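Long-range contacts in putative sugar ABC transporter, substrate-binding protein (Clostridium phytofermentans, PDB 4WZZ), which binds L-rhamnose and probably serves as the sugar-binding component of an ABC transporter: residues Thr231-Leu235 with Val258-Leu264; Asn304-Ala309 with Phe326-Asp330; Ala95-Ile101 with Ala119-Leu125; Leu275-Ala280 with Trp367-Tyr371. All coordinates share one frame; numbering follows the deposited sequence.

Interaction 1: Thr231-Leu235 with Val258-Leu264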
loop_
_atom_site.group_PDB
_atom_site.type_symbol
_atom_site.label_atom_id
_atom_site.label_comp_id
_atom_site.label_asym_id
_atom_site.label_seq_id
_atom_site.Cartn_x
_atom_site.Cartn_y
_atom_site.Cartn_z
ATOM N N THR A 231 -12.686 -9.168 -11.734
ATOM C CA THR A 231 -12.353 -8.639 -13.053
ATOM C C THR A 231 -13.375 -9.132 -14.071
ATOM O O THR A 231 -13.844 -8.353 -14.893
ATOM C CB THR A 231 -10.915 -9.021 -13.496
ATOM O OG1 THR A 231 -9.989 -8.514 -12.533
ATOM C CG2 THR A 231 -10.580 -8.412 -14.862
ATOM N N GLU A 232 -13.719 -10.415 -14.029
ATOM C CA GLU A 232 -14.750 -10.952 -14.935
ATOM C C GLU A 232 -16.088 -10.256 -14.704
ATOM O O GLU A 232 -16.813 -9.964 -15.655
ATOM C CB GLU A 232 -14.915 -12.470 -14.760
ATOM C CG GLU A 232 -13.675 -13.227 -15.230
ATOM C CD GLU A 232 -13.922 -14.706 -15.477
ATOM O OE1 GLU A 232 -13.825 -15.494 -14.518
ATOM O OE2 GLU A 232 -14.218 -15.071 -16.634
ATOM N N ALA A 233 -16.393 -9.968 -13.437
ATOM C CA ALA A 233 -17.639 -9.282 -13.093
ATOM C C ALA A 233 -17.669 -7.870 -13.654
ATOM O O ALA A 233 -18.719 -7.417 -14.129
ATOM C CB ALA A 233 -17.830 -9.240 -11.573
ATOM N N ILE A 234 -16.537 -7.162 -13.561
ATOM C CA ILE A 234 -16.412 -5.836 -14.157
ATOM C C ILE A 234 -16.717 -5.894 -15.670
ATOM O O ILE A 234 -17.519 -5.109 -16.206
ATOM C CB ILE A 234 -15.013 -5.240 -13.928
ATOM C CG1 ILE A 234 -14.847 -4.872 -12.447
ATOM C CG2 ILE A 234 -14.787 -4.040 -14.848
ATOM C CD1 ILE A 234 -13.439 -4.601 -12.049
ATOM N N LEU A 235 -16.093 -6.848 -16.345
ATOM C CA LEU A 235 -16.221 -6.986 -17.791
ATOM C C LEU A 235 -17.659 -7.334 -18.198
ATOM O O LEU A 235 -18.160 -6.849 -19.211
ATOM C CB LEU A 235 -15.237 -8.047 -18.297
ATOM C CG LEU A 235 -13.752 -7.680 -18.210
ATOM C CD1 LEU A 235 -12.894 -8.888 -18.527
ATOM C CD2 LEU A 235 -13.376 -6.519 -19.114
ATOM N N VAL A 258 -6.435 -12.087 -16.333
ATOM C CA VAL A 258 -7.756 -12.228 -16.933
ATOM C C VAL A 258 -7.821 -11.541 -18.298
ATOM O O VAL A 258 -8.299 -12.125 -19.267
ATOM C CB VAL A 258 -8.862 -11.679 -15.979
ATOM C CG1 VAL A 258 -10.218 -11.627 -16.673
ATOM C CG2 VAL A 258 -8.950 -12.519 -14.708
ATOM N N LEU A 259 -7.337 -10.306 -18.398
ATOM C CA LEU A 259 -7.415 -9.593 -19.680
ATOM C C LEU A 259 -6.581 -10.308 -20.734
ATOM O O LEU A 259 -6.970 -10.378 -21.903
ATOM C CB LEU A 259 -6.944 -8.150 -19.536
ATOM C CG LEU A 259 -7.803 -7.259 -18.635
ATOM C CD1 LEU A 259 -7.164 -5.881 -18.585
ATOM C CD2 LEU A 259 -9.258 -7.197 -19.115
ATOM N N GLN A 260 -5.439 -10.853 -20.334
ATOM C CA GLN A 260 -4.618 -11.612 -21.279
ATOM C C GLN A 260 -5.336 -12.879 -21.716
ATOM O O GLN A 260 -5.404 -13.196 -22.918
ATOM C CB GLN A 260 -3.260 -11.958 -20.668
ATOM C CG GLN A 260 -2.303 -12.631 -21.625
ATOM C CD GLN A 260 -0.988 -12.973 -20.947
ATOM O OE1 GLN A 260 0.014 -12.279 -21.115
ATOM N NE2 GLN A 260 -0.991 -14.038 -20.162
ATOM N N ASP A 261 -5.881 -13.621 -20.759
ATOM C CA ASP A 261 -6.550 -14.880 -21.096
ATOM C C ASP A 261 -7.743 -14.657 -22.022
ATOM O O ASP A 261 -8.017 -15.483 -22.892
ATOM C CB ASP A 261 -7.023 -15.611 -19.839
ATOM C CG ASP A 261 -5.883 -16.269 -19.072
ATOM O OD1 ASP A 261 -4.750 -16.380 -19.602
ATOM O OD2 ASP A 261 -6.137 -16.678 -17.918
ATOM N N LYS A 262 -8.452 -13.551 -21.840
ATOM C CA LYS A 262 -9.630 -13.258 -22.652
ATOM C C LYS A 262 -9.306 -12.563 -23.968
ATOM O O LYS A 262 -10.202 -12.297 -24.766
ATOM C CB LYS A 262 -10.604 -12.397 -21.878
ATOM C CG LYS A 262 -11.213 -13.110 -20.685
ATOM C CD LYS A 262 -12.103 -12.184 -19.902
ATOM C CE LYS A 262 -12.899 -12.933 -18.840
ATOM N NZ LYS A 262 -13.938 -13.826 -19.434
ATOM N N GLY A 263 -8.042 -12.241 -24.196
ATOM C CA GLY A 263 -7.661 -11.642 -25.461
ATOM C C GLY A 263 -8.045 -10.176 -25.574
ATOM O O GLY A 263 -8.190 -9.660 -26.693
ATOM N N LEU A 264 -8.164 -9.493 -24.426
ATOM C CA LEU A 264 -8.718 -8.144 -24.375
ATOM C C LEU A 264 -7.687 -7.020 -24.250
ATOM O O LEU A 264 -8.067 -5.858 -24.121
ATOM C CB LEU A 264 -9.703 -8.036 -23.195
ATOM C CG LEU A 264 -11.060 -8.708 -23.411
ATOM C CD1 LEU A 264 -11.834 -8.763 -22.087
ATOM C CD2 LEU A 264 -11.875 -7.978 -24.473
#
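E232 and K262 form a salt bridge from helix 224-237 to the residue just past the end of helix 249-261. K262 NZ donates to E232 OE2 over 3.1 Å. It arrives at the anti lone pair of that oxygen, on the side away from OE1. The two side chains cross at about a right angle. K262 runs extended as far as CE, and a bend in its last torsion (chi4 -69°) turns NZ toward the carboxylate. Both charged groups are exposed, so water probably weakens the attraction.

T231 OG1 bonds to the carbonyl O of S227, one turn earlier. That leaves its methyl to face the partner helix, and T231 CG2 packs on V258 CG1 at 3.7 Å. G263, at positive phi, closes helix 249-261 with a Schellman motif. Its N bonds to Q260 O, and L264 N reaches back to L259 O over 2.9 Å.

This turn brings L264 round to the same side as K262. L264 CD1 and L235 CD1 meet tip to tip at 3.7 Å. L235 CD1 also touches K262 CD at 3.7 Å, as the two chains pass in opposite directions. L259 CD2 adds a further apolar contact to L235 CD1 at 4.1 Å. T231 also rests on L184 of strand 179-185, so helix 224-237 is packed on the sheet as well.

The chemistry is thus layered. Methyl groups make the inner seam between the helices, and the lysine serves both layers, with its CD against leucine and its ammonium on the glutamate at the solvent side.

Interaction 2: Asn304-Ala309 with Phe326-Asp330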
loop_
_atom_site.group_PDB
_atom_site.type_symbol
_atom_site.label_atom_id
_atom_site.label_comp_id
_atom_site.label_asym_id
_atom_site.label_seq_id
_atom_site.Cartn_x
_atom_site.Cartn_y
_atom_site.Cartn_z
ATOM N N ASN A 304 11.883 -0.660 5.594
ATOM C CA ASN A 304 13.083 -0.081 6.203
ATOM C C ASN A 304 12.722 1.139 7.046
ATOM O O ASN A 304 13.156 1.268 8.188
ATOM C CB ASN A 304 14.100 0.415 5.166
ATOM C CG ASN A 304 14.723 -0.673 4.308
ATOM O OD1 ASN A 304 15.263 -0.345 3.249
ATOM N ND2 ASN A 304 14.710 -1.928 4.747
ATOM N N LEU A 305 11.970 2.066 6.456
ATOM C CA LEU A 305 11.700 3.349 7.118
ATOM C C LEU A 305 10.832 3.123 8.341
ATOM O O LEU A 305 11.032 3.739 9.387
ATOM C CB LEU A 305 10.996 4.300 6.144
ATOM C CG LEU A 305 10.582 5.636 6.746
ATOM C CD1 LEU A 305 11.780 6.379 7.288
ATOM C CD2 LEU A 305 9.863 6.463 5.700
ATOM N N ALA A 306 9.852 2.238 8.212
ATOM C CA ALA A 306 9.006 1.894 9.344
ATOM C C ALA A 306 9.832 1.304 10.478
ATOM O O ALA A 306 9.540 1.555 11.663
ATOM C CB ALA A 306 7.905 0.929 8.918
ATOM N N ALA A 307 10.868 0.536 10.132
ATOM C CA ALA A 307 11.763 -0.009 11.150
ATOM C C ALA A 307 12.580 1.105 11.811
ATOM O O ALA A 307 12.701 1.138 13.034
ATOM C CB ALA A 307 12.687 -1.086 10.557
ATOM N N TYR A 308 13.143 2.017 11.021
ATOM C CA TYR A 308 13.898 3.120 11.618
ATOM C C TYR A 308 13.014 3.934 12.559
ATOM O O TYR A 308 13.446 4.350 13.653
ATOM C CB TYR A 308 14.517 4.020 10.550
ATOM C CG TYR A 308 15.683 3.389 9.828
ATOM C CD1 TYR A 308 16.823 3.008 10.518
ATOM C CD2 TYR A 308 15.648 3.181 8.448
ATOM C CE1 TYR A 308 17.896 2.433 9.866
ATOM C CE2 TYR A 308 16.717 2.614 7.788
ATOM C CZ TYR A 308 17.842 2.243 8.500
ATOM O OH TYR A 308 18.916 1.667 7.863
ATOM N N ALA A 309 11.771 4.174 12.145
ATOM C CA ALA A 309 10.842 4.964 12.942
ATOM C C ALA A 309 10.431 4.204 14.201
ATOM O O ALA A 309 10.300 4.794 15.284
ATOM C CB ALA A 309 9.610 5.359 12.113
ATOM N N PHE A 326 13.875 13.061 12.222
ATOM C CA PHE A 326 14.926 12.096 12.452
ATOM C C PHE A 326 15.673 11.839 11.157
ATOM O O PHE A 326 15.155 12.060 10.063
ATOM C CB PHE A 326 14.379 10.796 13.056
ATOM C CG PHE A 326 13.406 10.073 12.176
ATOM C CD1 PHE A 326 12.118 10.564 11.987
ATOM C CD2 PHE A 326 13.772 8.891 11.552
ATOM C CE1 PHE A 326 11.212 9.885 11.167
ATOM C CE2 PHE A 326 12.872 8.211 10.727
ATOM C CZ PHE A 326 11.591 8.712 10.547
ATOM N N THR A 327 16.910 11.393 11.304
ATOM C CA THR A 327 17.765 11.094 10.178
ATOM C C THR A 327 18.145 9.627 10.293
ATOM O O THR A 327 18.631 9.186 11.327
ATOM C CB THR A 327 19.022 12.000 10.188
ATOM O OG1 THR A 327 18.618 13.377 10.137
ATOM C CG2 THR A 327 19.929 11.687 9.006
ATOM N N VAL A 328 17.884 8.867 9.240
ATOM C CA VAL A 328 18.219 7.454 9.231
ATOM C C VAL A 328 19.572 7.274 8.555
ATOM O O VAL A 328 19.974 8.113 7.744
ATOM C CB VAL A 328 17.119 6.628 8.531
ATOM C CG1 VAL A 328 15.783 6.891 9.195
ATOM C CG2 VAL A 328 17.045 6.946 7.043
ATOM N N PRO A 329 20.288 6.187 8.899
ATOM C CA PRO A 329 21.608 5.867 8.340
ATOM C C PRO A 329 21.592 5.857 6.826
ATOM O O PRO A 329 22.606 6.086 6.175
ATOM C CB PRO A 329 21.861 4.441 8.837
ATOM C CG PRO A 329 21.033 4.308 10.044
ATOM C CD PRO A 329 19.810 5.127 9.801
ATOM N N ASP A 330 20.422 5.581 6.274
ATOM C CA ASP A 330 20.263 5.374 4.851
ATOM C C ASP A 330 19.968 6.689 4.139
ATOM O O ASP A 330 18.823 7.141 4.117
ATOM C CB ASP A 330 19.108 4.397 4.648
ATOM C CG ASP A 330 18.996 3.918 3.237
ATOM O OD1 ASP A 330 19.488 4.638 2.340
ATOM O OD2 ASP A 330 18.405 2.829 3.033
HETATM O O HOH W 1 18.281 0.924 5.488
#
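The Y308 ring lies against V328 and P329, which meet it in different ways. V328 CB sits over one face, 3.9 Å from the centroid of the Y308 ring and 18° off its normal. This is a CH-pi contact, displaced toward the CG side of the ring. V328 and Y308 cross at about a right angle. V328 CG1 continues past the ring to the root of the tyrosine side chain, 3.4 Å from Y308 CB. P329 comes from the opposite direction and approaches obliquely. Its CD is 3.3 Å from Y308 CE1, a tight fit. With CG beside its own backbone N (chi1 -72°), Y308 leans out from helix 299-315 toward the 326-330 segment.

F326 packs on L305 and A309 of the same helix. Its CZ is 4.0 Å from L305 CD1 and 4.2 Å from A309 CB. Neither group lies squarely over the ring or at its edge. The F326 ring also rests on I351 of strand 349-352. Y51, near the modelled N-terminus, meets the Y308 ring edge-to-face and touches F326, V328 and P329.

The polar end of Y308 is served by water 1, which lies in the ring plane 2.6 Å from Y308 OH. The same water donates to D330 OD2 over 3.1 Å. D330 OD1 is bonded to T332 OG1, so both carboxylate oxygens have a partner.

The contact is therefore apolar across most of its area. It joins helix 299-315 to the edge strand 325-327 and the turn beyond it by packing, while one bridging water links the tyrosine hydroxyl to D330.

Interaction 3: Ala95-Ile101 with Ala119-Leu125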
loop_
_atom_site.group_PDB
_atom_site.type_symbol
_atom_site.label_atom_id
_atom_site.label_comp_id
_atom_site.label_asym_id
_atom_site.label_seq_id
_atom_site.Cartn_x
_atom_site.Cartn_y
_atom_site.Cartn_z
ATOM N N ALA A 95 -7.098 -10.902 4.704
ATOM C CA ALA A 95 -6.956 -9.467 4.887
ATOM C C ALA A 95 -8.136 -8.841 5.602
ATOM O O ALA A 95 -8.732 -7.877 5.118
ATOM C CB ALA A 95 -6.736 -8.781 3.537
ATOM N N THR A 96 -8.448 -9.388 6.769
ATOM C CA THR A 96 -9.576 -8.941 7.573
ATOM C C THR A 96 -9.134 -8.452 8.945
ATOM O O THR A 96 -8.050 -8.783 9.428
ATOM C CB THR A 96 -10.560 -10.085 7.822
ATOM O OG1 THR A 96 -9.925 -11.098 8.629
ATOM C CG2 THR A 96 -11.028 -10.670 6.508
ATOM N N ALA A 97 -9.986 -7.648 9.563
ATOM C CA ALA A 97 -9.757 -7.180 10.925
ATOM C C ALA A 97 -9.675 -8.345 11.914
ATOM O O ALA A 97 -8.774 -8.396 12.748
ATOM C CB ALA A 97 -10.860 -6.224 11.320
ATOM N N GLU A 98 -10.611 -9.285 11.804
ATOM C CA GLU A 98 -10.645 -10.435 12.703
ATOM C C GLU A 98 -9.315 -11.189 12.744
ATOM O O GLU A 98 -8.807 -11.487 13.820
ATOM C CB GLU A 98 -11.769 -11.389 12.297
ATOM C CG GLU A 98 -11.846 -12.642 13.154
ATOM C CD GLU A 98 -13.024 -13.543 12.795
ATOM O OE1 GLU A 98 -13.742 -13.243 11.814
ATOM O OE2 GLU A 98 -13.224 -14.560 13.503
ATOM N N ASP A 99 -8.746 -11.500 11.582
ATOM C CA ASP A 99 -7.513 -12.275 11.568
ATOM C C ASP A 99 -6.339 -11.459 12.081
ATOM O O ASP A 99 -5.403 -12.003 12.658
ATOM C CB ASP A 99 -7.232 -12.849 10.175
ATOM C CG ASP A 99 -8.132 -14.021 9.840
ATOM O OD1 ASP A 99 -8.816 -14.526 10.761
ATOM O OD2 ASP A 99 -8.143 -14.461 8.671
ATOM N N GLN A 100 -6.401 -10.149 11.906
ATOM C CA GLN A 100 -5.369 -9.266 12.430
ATOM C C GLN A 100 -5.371 -9.116 13.936
ATOM O O GLN A 100 -4.320 -9.011 14.564
ATOM C CB GLN A 100 -5.468 -7.878 11.792
ATOM C CG GLN A 100 -4.294 -7.636 10.961
ATOM C CD GLN A 100 -4.290 -6.334 10.223
ATOM O OE1 GLN A 100 -5.211 -5.509 10.327
ATOM N NE2 GLN A 100 -3.224 -6.132 9.451
ATOM N N ILE A 101 -6.559 -9.073 14.516
ATOM C CA ILE A 101 -6.693 -8.956 15.940
ATOM C C ILE A 101 -6.049 -10.165 16.608
ATOM O O ILE A 101 -5.381 -10.041 17.629
ATOM C CB ILE A 101 -8.173 -8.829 16.324
ATOM C CG1 ILE A 101 -8.687 -7.455 15.879
ATOM C CG2 ILE A 101 -8.326 -9.008 17.810
ATOM C CD1 ILE A 101 -10.211 -7.339 15.777
ATOM N N ALA A 119 -3.002 -1.829 8.529
ATOM C CA ALA A 119 -4.358 -2.097 8.982
ATOM C C ALA A 119 -5.296 -2.620 7.926
ATOM O O ALA A 119 -5.363 -2.083 6.818
ATOM C CB ALA A 119 -4.968 -0.814 9.595
ATOM N N ASN A 120 -6.049 -3.651 8.287
ATOM C CA ASN A 120 -7.107 -4.177 7.419
ATOM C C ASN A 120 -8.435 -3.473 7.638
ATOM O O ASN A 120 -9.396 -3.677 6.888
ATOM C CB ASN A 120 -7.282 -5.671 7.637
ATOM C CG ASN A 120 -6.129 -6.474 7.072
ATOM O OD1 ASN A 120 -5.488 -6.058 6.109
ATOM N ND2 ASN A 120 -5.860 -7.623 7.663
ATOM N N ASP A 121 -8.485 -2.634 8.664
ATOM C CA ASP A 121 -9.677 -1.844 8.973
ATOM C C ASP A 121 -9.192 -0.672 9.805
ATOM O O ASP A 121 -8.280 -0.819 10.636
ATOM C CB ASP A 121 -10.692 -2.679 9.747
ATOM C CG ASP A 121 -12.028 -1.945 9.982
ATOM O OD1 ASP A 121 -12.088 -1.040 10.847
ATOM O OD2 ASP A 121 -13.017 -2.302 9.313
ATOM N N THR A 122 -9.785 0.492 9.581
ATOM C CA THR A 122 -9.256 1.705 10.151
ATOM C C THR A 122 -9.552 1.775 11.653
ATOM O O THR A 122 -8.756 2.320 12.427
ATOM C CB THR A 122 -9.866 2.921 9.444
ATOM O OG1 THR A 122 -9.974 2.631 8.038
ATOM C CG2 THR A 122 -8.998 4.136 9.651
ATOM N N ASP A 123 -10.681 1.194 12.051
ATOM C CA ASP A 123 -11.210 1.367 13.407
ATOM C C ASP A 123 -11.306 0.092 14.265
ATOM O O ASP A 123 -11.243 0.152 15.497
ATOM C CB ASP A 123 -12.603 1.983 13.318
ATOM C CG ASP A 123 -12.583 3.408 12.782
ATOM O OD1 ASP A 123 -11.629 4.157 13.064
ATOM O OD2 ASP A 123 -13.533 3.780 12.070
ATOM N N ALA A 124 -11.488 -1.049 13.618
ATOM C CA ALA A 124 -11.764 -2.305 14.314
ATOM C C ALA A 124 -10.599 -2.780 15.169
ATOM O O ALA A 124 -10.790 -3.543 16.118
ATOM C CB ALA A 124 -12.158 -3.382 13.306
ATOM N N LEU A 125 -9.394 -2.322 14.852
ATOM C CA LEU A 125 -8.212 -2.758 15.589
ATOM C C LEU A 125 -7.979 -1.947 16.861
ATOM O O LEU A 125 -7.052 -2.235 17.624
ATOM C CB LEU A 125 -6.979 -2.646 14.692
ATOM C CG LEU A 125 -7.099 -3.255 13.298
ATOM C CD1 LEU A 125 -5.807 -2.994 12.555
ATOM C CD2 LEU A 125 -7.386 -4.748 13.391
HETATM O O HOH W 2 -7.347 -5.428 4.110
#
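The side-chain amides of Q100 and N120 stack, their planes 12° apart, with Q100 CD 3.3 Å from N120 ND2. On the far side of the N120 amide lies the backbone of A95, whose C is 3.4 Å from N120 CG. The amide is thus sandwiched between a glutamine and a peptide group.

At its ends, N120 OD1 takes a bond from water 2, which also donates to A95 O. N120 ND2 donates to T96 O over 3.0 Å, meeting that oxygen from above the carbonyl plane. Q100 N reaches T96 O from the opposite face. ND2 has another acceptor in K62 O, a residue of the rhamnose pocket.

Q100 OE1 accepts from N120 N at 2.9 Å, with the donor tilted 24° from the carbonyl plane. Q100 NE2 donates to A118 O and V61 O, so both ends of this buried amide are held. Beside it, A97 CB packs on A124 CB at 3.7 Å, and L125 CD2 lies against I101 CG1.

T96 is the N-cap of helix 97-110, its OG1 accepting from D99 N. D121 OD1 forms an Asx turn and Asx motif with D123 N and A124 N.

Here a helix start meets the loop after strand 114-117, at the C-terminal ends of the parallel strands of the mixed sheet. Loops at these ends build the sugar cleft in periplasmic binding proteins, and the side chain of N120 is about 7 Å from the bound rhamnose.

Interaction 4: Leu275-Ala280 with Trp367-Tyr371. With EDO (1,2-ethanediol), chain D.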
loop_
_atom_site.group_PDB
_atom_site.type_symbol
_atom_site.label_atom_id
_atom_site.label_comp_id
_atom_site.label_asym_id
_atom_site.label_seq_id
_atom_site.Cartn_x
_atom_site.Cartn_y
_atom_site.Cartn_z
ATOM N N LEU A 275 3.498 -4.585 -8.512
ATOM C CA LEU A 275 4.906 -4.957 -8.357
ATOM C C LEU A 275 5.522 -5.091 -9.730
ATOM O O LEU A 275 4.989 -5.819 -10.572
ATOM C CB LEU A 275 5.052 -6.298 -7.641
ATOM C CG LEU A 275 4.750 -6.298 -6.134
ATOM C CD1 LEU A 275 4.849 -7.693 -5.576
ATOM C CD2 LEU A 275 5.679 -5.392 -5.359
ATOM N N PRO A 276 6.642 -4.395 -9.973
ATOM C CA PRO A 276 7.336 -4.594 -11.258
ATOM C C PRO A 276 7.610 -6.071 -11.605
ATOM O O PRO A 276 7.444 -6.509 -12.760
ATOM C CB PRO A 276 8.635 -3.803 -11.066
ATOM C CG PRO A 276 8.244 -2.673 -10.109
ATOM C CD PRO A 276 7.292 -3.359 -9.138
ATOM N N SER A 277 8.005 -6.853 -10.614
ATOM C CA SER A 277 8.305 -8.279 -10.799
ATOM C C SER A 277 7.115 -9.072 -11.364
ATOM O O SER A 277 7.290 -9.956 -12.203
ATOM C CB SER A 277 8.764 -8.900 -9.479
ATOM O OG SER A 277 7.721 -8.825 -8.517
ATOM N N GLU A 278 5.913 -8.761 -10.898
ATOM C CA GLU A 278 4.697 -9.433 -11.344
ATOM C C GLU A 278 4.128 -8.868 -12.652
ATOM O O GLU A 278 3.504 -9.589 -13.443
ATOM C CB GLU A 278 3.631 -9.318 -10.252
ATOM C CG GLU A 278 3.966 -10.105 -9.011
ATOM C CD GLU A 278 2.811 -10.145 -8.027
ATOM O OE1 GLU A 278 2.230 -9.089 -7.731
ATOM O OE2 GLU A 278 2.493 -11.242 -7.541
HETATM N N MSE A 279 4.314 -7.575 -12.881
HETATM C CA MSE A 279 3.642 -6.925 -13.985
HETATM C C MSE A 279 4.507 -6.803 -15.231
HETATM O O MSE A 279 3.996 -6.431 -16.265
HETATM C CB MSE A 279 3.177 -5.531 -13.572
HETATM C CG MSE A 279 2.061 -5.542 -12.564
HETATM SE SE MSE A 279 0.456 -6.325 -13.353
HETATM C CE MSE A 279 0.121 -4.969 -14.743
ATOM N N ALA A 280 5.787 -7.140 -15.129
ATOM C CA ALA A 280 6.732 -6.917 -16.228
ATOM C C ALA A 280 6.214 -7.420 -17.590
ATOM O O ALA A 280 6.292 -6.720 -18.608
ATOM C CB ALA A 280 8.038 -7.573 -15.904
ATOM N N TRP A 367 13.616 -2.756 -12.941
ATOM C CA TRP A 367 13.009 -2.730 -11.624
ATOM C C TRP A 367 12.378 -4.055 -11.237
ATOM O O TRP A 367 12.161 -4.307 -10.052
ATOM C CB TRP A 367 11.995 -1.584 -11.506
ATOM C CG TRP A 367 12.670 -0.257 -11.383
ATOM C CD1 TRP A 367 12.906 0.630 -12.375
ATOM C CD2 TRP A 367 13.224 0.326 -10.185
ATOM N NE1 TRP A 367 13.570 1.728 -11.887
ATOM C CE2 TRP A 367 13.779 1.568 -10.545
ATOM C CE3 TRP A 367 13.290 -0.082 -8.850
ATOM C CZ2 TRP A 367 14.396 2.418 -9.619
ATOM C CZ3 TRP A 367 13.908 0.767 -7.932
ATOM C CH2 TRP A 367 14.460 1.994 -8.323
ATOM N N ALA A 368 12.091 -4.897 -12.229
ATOM C CA ALA A 368 11.429 -6.173 -11.985
ATOM C C ALA A 368 12.323 -7.099 -11.164
ATOM O O ALA A 368 11.831 -8.036 -10.539
ATOM C CB ALA A 368 11.060 -6.819 -13.285
ATOM N N LYS A 369 13.625 -6.832 -11.176
ATOM C CA LYS A 369 14.548 -7.614 -10.375
ATOM C C LYS A 369 14.716 -7.090 -8.952
ATOM O O LYS A 369 15.410 -7.726 -8.141
ATOM C CB LYS A 369 15.916 -7.686 -11.062
ATOM C CG LYS A 369 15.878 -8.449 -12.385
ATOM C CD LYS A 369 15.244 -9.848 -12.258
ATOM C CE LYS A 369 16.294 -10.964 -12.174
ATOM N NZ LYS A 369 15.675 -12.339 -12.302
ATOM N N VAL A 370 14.108 -5.948 -8.650
ATOM C CA VAL A 370 14.242 -5.323 -7.333
ATOM C C VAL A 370 13.049 -5.696 -6.443
ATOM O O VAL A 370 13.229 -6.108 -5.297
ATOM C CB VAL A 370 14.364 -3.793 -7.422
ATOM C CG1 VAL A 370 14.727 -3.197 -6.068
ATOM C CG2 VAL A 370 15.396 -3.394 -8.470
ATOM N N TYR A 371 11.831 -5.578 -6.971
ATOM C CA TYR A 371 10.654 -6.026 -6.233
ATOM C C TYR A 371 9.488 -6.283 -7.177
ATOM O O TYR A 371 8.520 -6.969 -6.819
ATOM C CB TYR A 371 10.243 -5.025 -5.143
ATOM C CG TYR A 371 10.151 -3.576 -5.538
ATOM C CD1 TYR A 371 8.985 -3.052 -6.103
ATOM C CD2 TYR A 371 11.212 -2.699 -5.303
ATOM C CE1 TYR A 371 8.898 -1.722 -6.432
ATOM C CE2 TYR A 371 11.130 -1.378 -5.632
ATOM C CZ TYR A 371 9.968 -0.877 -6.190
ATOM O OH TYR A 371 9.891 0.473 -6.500
ATOM O OXT TYR A 371 9.543 -5.816 -8.319
HETATM C C1 EDO D . 11.496 3.243 -6.938
HETATM O O1 EDO D . 11.557 2.349 -5.824
HETATM C C2 EDO D . 11.839 4.640 -6.440
HETATM O O2 EDO D . 10.817 5.022 -5.506
#
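Y371, the last residue of the chain, binds S277 through its terminal carboxylate. S277 N donates to Y371 OXT over 3.0 Å. S277 OG donates to Y371 O over 2.6 Å, from above the carbonyl plane. One serine thus grips both oxygens. S277 lies in the first turn of helix 276-279, where the helix dipole would probably add to the pull on the negative group.

The tyrosine side chain starts between its backbone N and carbonyl carbon (chi1 48°), which lays it across P276 and L275. From CB the chain passes to the ring. CD1 is 3.5 Å from P276 CD and 4.1 Å from L275 CD2. CE1 keeps to the proline, again with CD as its nearest atom. Both residues meet the ring obliquely. At the tip, Y371 OH shares a hydrogen bond of 2.6 Å with O1 of a 1,2-ethanediol, probably from the crystallisation liquor. That oxygen lies at the ring edge, in its plane. The diol also places C1 over one face of the W367 indole, 3.5 Å from W367 CH2.

Next to it, P276 CB packs against W367 CB, and A280 CB against A368 CB, both at 4.1 Å.

The C-terminal tail follows helix 364-368, and its carboxylate meets the first turn of helix 276-279. L275 bears on helices 67-82 and 249-261. Y371 itself touches L296 of strand 294-296, F359 of strand 357-359 and K71 of helix 67-82, so the chain end is lodged among two strands and a helix.

Overall arrangement
Along the chain interaction 3 comes first, then interaction 1; interaction 2 is nested inside the loop closed by interaction 4. The sites are separate, with centres 22 to 41 Å apart. Interactions 2 and 3 both belong to the lobe of the mixed sheet, the first at its edge strand 325-327, the second just after strand 114-117. Interaction 1 joins two helices beside the parallel sheet of strand 179-185, across the chain's centre from interaction 2. In interaction 4 segment 275-280 comes shortly after strand 269-272 of that parallel sheet, and its partner is the C-terminus. This fits the two-lobed fold of periplasmic binding proteins: interactions 3 and 4 lie nearer the rhamnose, 1 and 2 farther out.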